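Local coordinates for protein 2,3-dehydroadipyl-CoA hydratase (PDB 4FZW) that catalyses the reversible hydration of 2,3-dehydroadipyl-CoA to 3-hydroxyadipyl-CoA in the breakdown of phenylacetate, at residues B[212-217]-B[224-229]; B[68-73]-B[82-87]; B[240-245]-B[253-258]; B[145-150]-B[154-159]. One frame throughout, in Å; residues are numbered along the deposited sequence.

Overall arrangement
The four contacts follow one another along a single crotonase-family chain without overlapping: interaction 2 first, then 4, 1 and 3. Interactions 1 and 4 are both buried and touch directly, Gln216 OE1 packing 3.5 Å from Arg149 CD. Interaction 3 lies one helix further on, its centre about 23 Å from that of interaction 1, and helices 220-235 and 239-248 are consecutive. Interactions 2 and 3 are surface contacts on opposite sides of the chain's centre, their own centres about 44 Å apart. Interaction 2 has a glycerol bound at Arg84, and its nearest atoms come within about 8 Å of interaction 4. Interactions 1, 2 and 4 all meet the same neighbouring subunit.

Interaction 1 (B[212-217]-B[224-229]); sequences LRQSQE and LAQERQ
Gln214 and Gln226 are the residues that meet across this contact, near the loop end of the helical hairpin formed by helices 202-214 and 220-235 in the C-terminal helical part of the crotonase fold. Leu212, Arg213 and Gln214 are helical. Gln214 has its CA 8.0 Å from Gln226 CA, the nearest backbone approach. Its CG stands anti to the carbonyl carbon (chi1 -64°) and its chain bends at chi2, while in Gln226 CG is anti to the backbone N. The two amide planes are turned 48° from each other, with Gln214 NE2 and Gln226 NE2 2.8 Å apart as modelled; both amides are probably turned over, and the close approach of the two side chains is doubtful in detail. The pair is buried, and a neighbouring subunit packs on it, Gln214 on its Ala225 and Gln226 on its Ala222. Ser215 and Gln216 lead away and rest on Gln145 and Ile148 of a different subunit. Gln216 N reaches Arg213 O at 3.3 Å. At Glu217 the chain is still tied to the preceding turn, its N donating to Gln214 O over 2.8 Å.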
# COMPACT_ATOMS: atom_id res chain seq x y z
N LEU B 212 14.34 4.01 7.71
CA LEU B 212 13.43 5.10 8.04
C LEU B 212 12.68 5.63 6.81
O LEU B 212 11.47 5.90 6.90
CB LEU B 212 14.15 6.25 8.77
CG LEU B 212 14.70 5.97 10.17
CD1 LEU B 212 15.90 6.88 10.51
CD2 LEU B 212 13.60 6.06 11.23
N ARG B 213 13.38 5.80 5.69
CA ARG B 213 12.74 6.22 4.43
C ARG B 213 11.66 5.23 3.97
O ARG B 213 10.61 5.62 3.48
CB ARG B 213 13.76 6.39 3.32
CG ARG B 213 14.90 7.36 3.63
CD ARG B 213 15.99 7.25 2.57
NE ARG B 213 15.50 7.57 1.23
CZ ARG B 213 16.25 7.52 0.14
NH1 ARG B 213 15.72 7.83 -1.04
NH2 ARG B 213 17.52 7.16 0.22
N GLN B 214 11.92 3.94 4.14
CA GLN B 214 10.99 2.93 3.67
C GLN B 214 9.75 2.83 4.54
O GLN B 214 8.71 2.37 4.07
CB GLN B 214 11.67 1.56 3.53
CG GLN B 214 12.80 1.51 2.48
CD GLN B 214 12.32 1.86 1.09
OE1 GLN B 214 12.66 2.92 0.56
NE2 GLN B 214 11.54 0.96 0.48
N SER B 215 9.86 3.25 5.80
CA SER B 215 8.70 3.24 6.69
C SER B 215 7.56 4.09 6.11
O SER B 215 6.38 3.86 6.39
CB SER B 215 9.08 3.69 8.11
OG SER B 215 9.58 5.02 8.10
N GLN B 216 7.91 5.06 5.26
CA GLN B 216 6.93 5.95 4.65
C GLN B 216 6.48 5.42 3.31
O GLN B 216 5.76 6.10 2.59
CB GLN B 216 7.51 7.35 4.42
CG GLN B 216 8.30 7.96 5.58
CD GLN B 216 7.42 8.37 6.74
OE1 GLN B 216 6.82 9.44 6.73
NE2 GLN B 216 7.36 7.52 7.76
N GLU B 217 6.91 4.20 2.98
CA GLU B 217 6.69 3.65 1.63
C GLU B 217 5.98 2.32 1.62
O GLU B 217 5.59 1.84 0.56
CB GLU B 217 8.01 3.49 0.86
CG GLU B 217 8.90 4.74 0.80
CD GLU B 217 8.22 5.96 0.15
OE1 GLU B 217 7.15 5.78 -0.48
OE2 GLU B 217 8.77 7.08 0.26
N LEU B 224 8.88 -4.07 8.77
CA LEU B 224 9.66 -4.90 9.68
C LEU B 224 10.53 -5.88 8.90
O LEU B 224 11.72 -6.01 9.16
CB LEU B 224 8.74 -5.65 10.64
CG LEU B 224 7.86 -4.78 11.55
CD1 LEU B 224 6.91 -5.66 12.35
CD2 LEU B 224 8.72 -3.94 12.46
N ALA B 225 9.92 -6.56 7.94
CA ALA B 225 10.66 -7.48 7.10
C ALA B 225 11.85 -6.76 6.51
O ALA B 225 12.97 -7.28 6.49
CB ALA B 225 9.76 -8.00 6.01
N GLN B 226 11.61 -5.56 6.01
CA GLN B 226 12.66 -4.73 5.40
C GLN B 226 13.76 -4.31 6.42
O GLN B 226 14.97 -4.35 6.12
CB GLN B 226 11.98 -3.52 4.71
CG GLN B 226 12.89 -2.57 3.96
CD GLN B 226 12.40 -2.30 2.53
OE1 GLN B 226 12.50 -3.15 1.66
NE2 GLN B 226 11.89 -1.11 2.30
N GLU B 227 13.33 -3.91 7.62
CA GLU B 227 14.27 -3.56 8.69
C GLU B 227 15.22 -4.74 8.95
O GLU B 227 16.42 -4.54 9.20
CB GLU B 227 13.52 -3.19 9.97
CG GLU B 227 14.43 -2.87 11.15
CD GLU B 227 13.68 -2.62 12.46
OE1 GLU B 227 13.56 -3.57 13.25
OE2 GLU B 227 13.23 -1.47 12.70
N ARG B 228 14.68 -5.96 8.88
CA ARG B 228 15.47 -7.14 9.20
C ARG B 228 16.54 -7.46 8.17
O ARG B 228 17.63 -7.89 8.52
CB ARG B 228 14.58 -8.36 9.45
CG ARG B 228 13.86 -8.28 10.79
CD ARG B 228 14.86 -8.13 11.90
NE ARG B 228 15.82 -9.23 11.88
CZ ARG B 228 16.77 -9.42 12.80
NH1 ARG B 228 16.90 -8.57 13.81
NH2 ARG B 228 17.60 -10.46 12.71
N GLN B 229 16.25 -7.25 6.89
CA GLN B 229 17.25 -7.51 5.85
C GLN B 229 18.36 -6.46 5.86
O GLN B 229 19.52 -6.77 5.58
CB GLN B 229 16.63 -7.68 4.46
CG GLN B 229 15.63 -6.65 4.08
CD GLN B 229 14.57 -7.19 3.14
OE1 GLN B 229 13.98 -8.24 3.38
NE2 GLN B 229 14.32 -6.48 2.07

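Interaction 2 (B[68-73]-B[82-87])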
# COMPACT_ATOMS: atom_id res chain seq x y z
N LEU B 68 9.77 33.46 -7.77
CA LEU B 68 8.39 33.52 -8.23
C LEU B 68 8.26 33.62 -9.75
O LEU B 68 7.30 33.11 -10.34
CB LEU B 68 7.65 34.67 -7.55
CG LEU B 68 6.12 34.63 -7.64
CD1 LEU B 68 5.61 33.25 -7.27
CD2 LEU B 68 5.52 35.69 -6.73
N ASN B 69 9.23 34.29 -10.38
CA ASN B 69 9.25 34.48 -11.83
C ASN B 69 9.43 33.15 -12.54
O ASN B 69 8.73 32.84 -13.50
CB ASN B 69 10.37 35.42 -12.26
CG ASN B 69 10.43 36.69 -11.42
OD1 ASN B 69 10.42 36.65 -10.19
ND2 ASN B 69 10.50 37.83 -12.10
N GLU B 70 10.39 32.36 -12.05
CA GLU B 70 10.67 31.05 -12.63
C GLU B 70 9.46 30.11 -12.65
O GLU B 70 9.38 29.24 -13.52
CB GLU B 70 11.86 30.38 -11.93
CG GLU B 70 13.22 31.01 -12.24
CD GLU B 70 14.36 30.30 -11.53
OE1 GLU B 70 14.07 29.34 -10.78
OE2 GLU B 70 15.54 30.68 -11.72
N MET B 71 8.52 30.26 -11.71
CA MET B 71 7.33 29.40 -11.73
C MET B 71 6.14 30.02 -12.43
O MET B 71 5.13 29.35 -12.61
CB MET B 71 6.95 28.86 -10.32
CG MET B 71 5.92 29.59 -9.44
SD MET B 71 4.21 28.86 -9.54
CE MET B 71 3.37 30.36 -8.83
N ALA B 72 6.27 31.28 -12.84
CA ALA B 72 5.22 31.95 -13.62
C ALA B 72 5.37 31.73 -15.13
O ALA B 72 4.41 31.35 -15.81
CB ALA B 72 5.18 33.45 -13.30
N GLU B 73 6.57 31.99 -15.65
CA GLU B 73 6.85 31.83 -17.07
C GLU B 73 6.69 30.38 -17.53
O GLU B 73 7.01 30.04 -18.67
CB GLU B 73 8.24 32.36 -17.42
CG GLU B 73 9.40 31.70 -16.69
CD GLU B 73 10.71 32.46 -16.86
OE1 GLU B 73 11.77 31.89 -16.57
OE2 GLU B 73 10.66 33.64 -17.29
N ASP B 82 8.74 20.40 -16.68
CA ASP B 82 9.69 21.08 -15.80
C ASP B 82 10.76 20.15 -15.23
O ASP B 82 10.49 19.00 -14.90
CB ASP B 82 8.94 21.77 -14.65
CG ASP B 82 9.81 22.74 -13.88
OD1 ASP B 82 11.05 22.69 -13.99
OD2 ASP B 82 9.24 23.57 -13.14
N THR B 83 11.97 20.68 -15.10
CA THR B 83 13.11 19.94 -14.56
C THR B 83 13.06 19.78 -13.04
O THR B 83 13.53 18.77 -12.50
CB THR B 83 14.44 20.63 -14.92
OG1 THR B 83 15.54 19.83 -14.48
CG2 THR B 83 14.52 22.02 -14.27
N ARG B 84 12.48 20.77 -12.37
CA ARG B 84 12.54 20.89 -10.90
C ARG B 84 12.14 19.64 -10.10
O ARG B 84 12.80 19.29 -9.13
CB ARG B 84 11.72 22.09 -10.43
CG ARG B 84 12.50 23.39 -10.33
CD ARG B 84 11.58 24.53 -9.94
NE ARG B 84 11.84 24.99 -8.58
CZ ARG B 84 12.80 25.85 -8.27
NH1 ARG B 84 13.58 26.33 -9.23
NH2 ARG B 84 12.97 26.23 -7.02
N PRO B 85 11.04 18.98 -10.49
CA PRO B 85 10.60 17.82 -9.72
C PRO B 85 11.63 16.70 -9.58
O PRO B 85 11.67 16.05 -8.54
CB PRO B 85 9.36 17.37 -10.48
CG PRO B 85 8.77 18.68 -10.96
CD PRO B 85 9.97 19.49 -11.37
N GLN B 86 12.46 16.50 -10.59
CA GLN B 86 13.47 15.45 -10.55
C GLN B 86 14.66 15.87 -9.68
O GLN B 86 15.37 15.02 -9.15
CB GLN B 86 13.96 15.12 -11.97
CG GLN B 86 14.77 16.27 -12.55
CD GLN B 86 15.31 16.00 -13.94
OE1 GLN B 86 14.83 15.12 -14.67
NE2 GLN B 86 16.34 16.77 -14.32
N LEU B 87 14.87 17.17 -9.54
CA LEU B 87 15.89 17.68 -8.60
C LEU B 87 15.47 17.41 -7.16
O LEU B 87 16.26 16.93 -6.34
CB LEU B 87 16.14 19.17 -8.81
CG LEU B 87 16.53 19.63 -10.20
CD1 LEU B 87 16.88 21.12 -10.17
CD2 LEU B 87 17.69 18.80 -10.73
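A single salt bridge between Glu70 and Arg84 joins the short, weakly bonded helix 68-72 to the first turn of helix 84-92. Asp82 prepares that turn: its OD1 accepts from Arg84 N at 2.9 Å in a nearly straight capping bond, N-H...O 175°, which closes an Asx turn. The donor comes from above the carboxylate, 61° out of its plane, while OD2 is held in a salt bridge by Lys74. Thr83 carries the chain round. Arg84 then reaches across. Its chain runs straight at chi2 and bends at chi3, which carries the guanidinium to the end of the Glu70 side chain, itself extended beyond CG. Arg84 NH1 lies 3.4 Å from Glu70 OE1; the two side chains cross at about a right angle, and the carboxylate and guanidinium planes are 65° apart. Three residues further on, Leu87 N makes a weak bond of 3.0 Å back to Arg84 O in the opening turn of the helix. Both charged groups have firmer partners close by: Glu70 OE1 accepts from Asn31 N, and Arg84 NH2 donates to Leu29 O. Arg84 NE binds a glycerol, probably from the crystallisation liquor. The length of the bridge and the steep angle between the planes are consistent with a mainly electrostatic attraction, which supplements backbone bonds that already anchor both side chains to the stretch running into helix 31-46.

Interaction 3 (B[240-245]-B[253-258])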
# COMPACT_ATOMS: atom_id res chain seq x y z
N ARG B 240 30.63 -3.54 12.25
CA ARG B 240 29.79 -3.99 13.34
C ARG B 240 30.63 -4.59 14.45
O ARG B 240 30.26 -4.55 15.62
CB ARG B 240 28.75 -4.99 12.91
CG ARG B 240 27.94 -5.49 14.09
CD ARG B 240 26.91 -6.50 13.67
NE ARG B 240 27.52 -7.61 12.99
CZ ARG B 240 27.71 -8.80 13.54
NH1 ARG B 240 27.31 -9.01 14.78
NH2 ARG B 240 28.29 -9.78 12.84
N HIS B 241 31.76 -5.15 14.06
CA HIS B 241 32.69 -5.75 15.00
C HIS B 241 33.42 -4.63 15.75
O HIS B 241 33.63 -4.71 16.96
CB HIS B 241 33.68 -6.63 14.22
CG HIS B 241 34.76 -7.22 15.06
ND1 HIS B 241 35.92 -6.53 15.39
CD2 HIS B 241 34.89 -8.44 15.62
CE1 HIS B 241 36.69 -7.30 16.12
NE2 HIS B 241 36.10 -8.47 16.28
N GLU B 242 33.79 -3.58 15.02
CA GLU B 242 34.54 -2.47 15.58
C GLU B 242 33.67 -1.68 16.56
O GLU B 242 34.14 -1.26 17.63
CB GLU B 242 35.07 -1.56 14.47
CG GLU B 242 35.93 -0.40 14.96
CD GLU B 242 37.15 -0.86 15.73
OE1 GLU B 242 37.58 -2.02 15.54
OE2 GLU B 242 37.69 -0.06 16.53
N GLY B 243 32.41 -1.48 16.18
CA GLY B 243 31.48 -0.70 16.96
C GLY B 243 31.27 -1.24 18.36
O GLY B 243 31.34 -0.50 19.35
N ILE B 244 31.02 -2.55 18.46
CA ILE B 244 30.76 -3.16 19.76
C ILE B 244 32.04 -3.51 20.50
O ILE B 244 32.06 -3.57 21.73
CB ILE B 244 29.86 -4.39 19.64
CG1 ILE B 244 30.57 -5.50 18.88
CG2 ILE B 244 28.55 -4.03 18.95
CD1 ILE B 244 29.97 -6.85 19.11
N SER B 245 33.12 -3.76 19.75
CA SER B 245 34.43 -3.97 20.35
C SER B 245 34.89 -2.72 21.10
O SER B 245 35.24 -2.78 22.27
CB SER B 245 35.45 -4.37 19.28
OG SER B 245 36.78 -4.22 19.76
N PRO B 253 35.54 4.15 18.56
CA PRO B 253 35.62 3.22 17.43
C PRO B 253 36.16 3.86 16.16
O PRO B 253 35.80 4.99 15.83
CB PRO B 253 34.17 2.80 17.22
CG PRO B 253 33.37 3.94 17.74
CD PRO B 253 34.15 4.50 18.89
N ASP B 254 37.04 3.15 15.45
CA ASP B 254 37.57 3.64 14.19
C ASP B 254 36.99 2.83 13.03
O ASP B 254 37.44 1.71 12.76
CB ASP B 254 39.10 3.56 14.17
CG ASP B 254 39.71 4.44 13.09
OD1 ASP B 254 38.99 4.81 12.14
OD2 ASP B 254 40.91 4.75 13.18
N PHE B 255 36.00 3.39 12.35
CA PHE B 255 35.29 2.67 11.29
C PHE B 255 35.94 2.82 9.91
O PHE B 255 36.35 3.91 9.52
CB PHE B 255 33.82 3.09 11.24
CG PHE B 255 33.09 2.87 12.53
CD1 PHE B 255 32.69 1.60 12.92
CD2 PHE B 255 32.79 3.95 13.35
CE1 PHE B 255 32.01 1.40 14.12
CE2 PHE B 255 32.11 3.76 14.54
CZ PHE B 255 31.72 2.48 14.93
N LYS B 256 36.02 1.71 9.19
CA LYS B 256 36.65 1.69 7.87
C LYS B 256 35.63 1.86 6.74
O LYS B 256 36.00 2.03 5.57
CB LYS B 256 37.45 0.40 7.70
CG LYS B 256 38.69 0.34 8.58
CD LYS B 256 39.31 -1.05 8.60
CE LYS B 256 40.80 -0.97 8.91
NZ LYS B 256 41.38 -2.27 9.35
N GLY B 257 34.34 1.82 7.09
CA GLY B 257 33.28 1.95 6.11
C GLY B 257 32.94 0.62 5.47
O GLY B 257 32.65 0.54 4.27
N ARG B 258 32.96 -0.42 6.30
CA ARG B 258 32.85 -1.78 5.82
C ARG B 258 32.69 -2.72 7.00
O ARG B 258 32.53 -3.94 6.85
CB ARG B 258 34.08 -2.14 4.98
OXT ARG B 258 32.67 -2.23 8.12
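The 253-258 tail carries no regular structure and runs back past helix 239-248, coming nearest where Gly243 CA lies 5.7 Å from Pro253 CA. With no side chain at Gly243, the Phe255 ring can come close to the helix backbone, CE1 3.6 Å from Gly243 N and CZ 3.8 Å from Gly243 CA. Pro253 C sits over one face of that ring, 4.3 Å above its plane and offset toward the rim. Glu242, one residue earlier, reaches the tail at Asp254, between Pro253 and Phe255. With CG anti to the backbone N (chi1 -177°), its side chain leaves the helix toward the tail and CG comes 3.4 Å from Asp254 O. A bend at chi2 turns the carboxylate so that Glu242 OE2 takes a weak but nearly straight hydrogen bond from Asp254 N, 3.4 Å and 170°. The stronger polar partner of this carboxylate is Arg251, a salt bridge from the connection between the two segments. Beyond Phe255 the amides of Lys256, Gly257 and Arg258 converge on the Asp239 carboxylate at the start of the helix. The whole is a C-terminal tail folded back along the last helix of a crotonase-fold subunit.

Interaction 4 (B[145-150]-B[154-159])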
# COMPACT_ATOMS: atom_id res chain seq x y z
N GLN B 145 2.41 16.33 1.62
CA GLN B 145 2.61 14.92 1.87
C GLN B 145 3.43 14.71 3.12
O GLN B 145 3.09 13.89 3.98
CB GLN B 145 3.33 14.27 0.68
CG GLN B 145 2.54 14.35 -0.62
CD GLN B 145 1.18 13.72 -0.49
OE1 GLN B 145 1.05 12.60 0.00
NE2 GLN B 145 0.15 14.45 -0.89
N ARG B 146 4.52 15.45 3.24
CA ARG B 146 5.43 15.22 4.34
C ARG B 146 4.94 15.86 5.64
O ARG B 146 5.16 15.31 6.72
CB ARG B 146 6.82 15.67 3.95
CG ARG B 146 7.57 14.59 3.25
CD ARG B 146 8.97 14.99 2.92
NE ARG B 146 8.99 15.69 1.65
CZ ARG B 146 9.64 15.25 0.57
NH1 ARG B 146 10.34 14.13 0.63
NH2 ARG B 146 9.61 15.95 -0.55
N LEU B 147 4.23 16.98 5.53
CA LEU B 147 3.76 17.69 6.70
C LEU B 147 2.70 16.90 7.47
O LEU B 147 2.79 16.75 8.71
CB LEU B 147 3.25 19.09 6.31
CG LEU B 147 2.86 20.02 7.47
CD1 LEU B 147 3.95 20.09 8.55
CD2 LEU B 147 2.53 21.41 6.97
N ILE B 148 1.72 16.37 6.75
CA ILE B 148 0.63 15.65 7.40
C ILE B 148 1.16 14.38 8.07
O ILE B 148 0.67 13.96 9.11
CB ILE B 148 -0.52 15.35 6.40
CG1 ILE B 148 -1.69 14.67 7.10
CG2 ILE B 148 -0.01 14.54 5.23
CD1 ILE B 148 -3.00 14.81 6.32
N ARG B 149 2.19 13.79 7.47
CA ARG B 149 2.80 12.58 8.01
C ARG B 149 3.46 12.81 9.37
O ARG B 149 3.65 11.86 10.14
CB ARG B 149 3.76 11.93 6.99
CG ARG B 149 3.03 11.10 5.95
CD ARG B 149 3.97 10.47 4.91
NE ARG B 149 3.26 9.54 4.03
CZ ARG B 149 2.53 9.90 2.97
NH1 ARG B 149 2.40 11.18 2.65
NH2 ARG B 149 1.92 8.98 2.24
N SER B 150 3.80 14.05 9.69
CA SER B 150 4.49 14.31 10.95
C SER B 150 3.77 15.24 11.93
O SER B 150 4.18 15.32 13.06
CB SER B 150 5.92 14.81 10.70
OG SER B 150 5.91 16.12 10.16
N SER B 154 -5.09 17.81 11.09
CA SER B 154 -5.69 19.09 11.41
C SER B 154 -4.72 20.22 11.16
O SER B 154 -5.02 21.13 10.40
CB SER B 154 -6.26 19.11 12.83
OG SER B 154 -7.34 20.03 12.88
N LEU B 155 -3.54 20.14 11.77
CA LEU B 155 -2.55 21.19 11.60
C LEU B 155 -2.06 21.33 10.15
O LEU B 155 -2.03 22.42 9.63
CB LEU B 155 -1.36 20.98 12.55
CG LEU B 155 -0.39 22.17 12.52
CD1 LEU B 155 -1.12 23.49 12.82
CD2 LEU B 155 0.79 21.96 13.48
N ALA B 156 -1.67 20.22 9.54
CA ALA B 156 -1.34 20.15 8.11
C ALA B 156 -2.39 20.76 7.19
O ALA B 156 -2.05 21.55 6.31
CB ALA B 156 -1.04 18.70 7.68
N SER B 157 -3.66 20.39 7.35
CA SER B 157 -4.67 20.91 6.42
C SER B 157 -4.84 22.42 6.62
O SER B 157 -4.99 23.19 5.67
CB SER B 157 -5.99 20.18 6.59
OG SER B 157 -5.84 18.79 6.38
N LYS B 158 -4.80 22.83 7.88
CA LYS B 158 -4.89 24.22 8.25
C LYS B 158 -3.83 25.02 7.49
O LYS B 158 -4.16 25.89 6.68
CB LYS B 158 -4.75 24.37 9.77
CG LYS B 158 -5.01 25.78 10.30
CD LYS B 158 -4.72 25.83 11.81
CE LYS B 158 -4.48 27.23 12.29
NZ LYS B 158 -4.13 27.20 13.75
N MET B 159 -2.57 24.71 7.75
CA MET B 159 -1.47 25.46 7.16
C MET B 159 -1.54 25.44 5.65
O MET B 159 -1.29 26.46 5.01
CB MET B 159 -0.12 24.91 7.62
CG MET B 159 0.04 24.86 9.12
SD MET B 159 1.53 24.02 9.63
CE MET B 159 2.82 25.06 8.97
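Arg149 NH1 is shared by two acceptors of one residue, Gln145 O at 3.1 Å and Gln145 OE1 at 3.3 Å. Both oxygens lie close to the guanidinium plane, whereas NH1 stands 45° above the backbone carbonyl plane and is tilted 31° from that of the side-chain amide. The second bond holds the Gln145 amide at its oxygen, and NE2 is held by Ala211 O of a neighbouring subunit. The apolar contact is made on another side of the same turn. The chain reverses sharply after Ser150, so 146-150 and 154-159 form a tight, nearly antiparallel helical reversal within the crotonase-fold subunit, their axes at 150° with a closest approach of 8.3 Å. Ala156 fits against the backbone here: its CB lies 3.5 Å from Ile148 CA and 3.6 Å from Ile148 CB, and the methyl also meets Leu147 CG at 4.1 Å. Leu147 has CG anti to its own N, which sends the branch across toward the second segment. There its CD2 touches Met159 SD at 3.9 Å, the leucine and methionine crossing at about a right angle, and the bend at Met159 chi3 brings CE near the same methyl. No hydrogen bond links the two segments. Lys158 NZ forms a salt bridge with Asp179 OD2 of a neighbouring subunit, and Ser154 OG bonds to Val120 N there. Within the chain, Leu147 packs on Leu115 of helix 109-116, Met159 and Leu155 cover Ile166 of strand 166-167, and Arg149 rests on Gln216 just beyond helix 202-214.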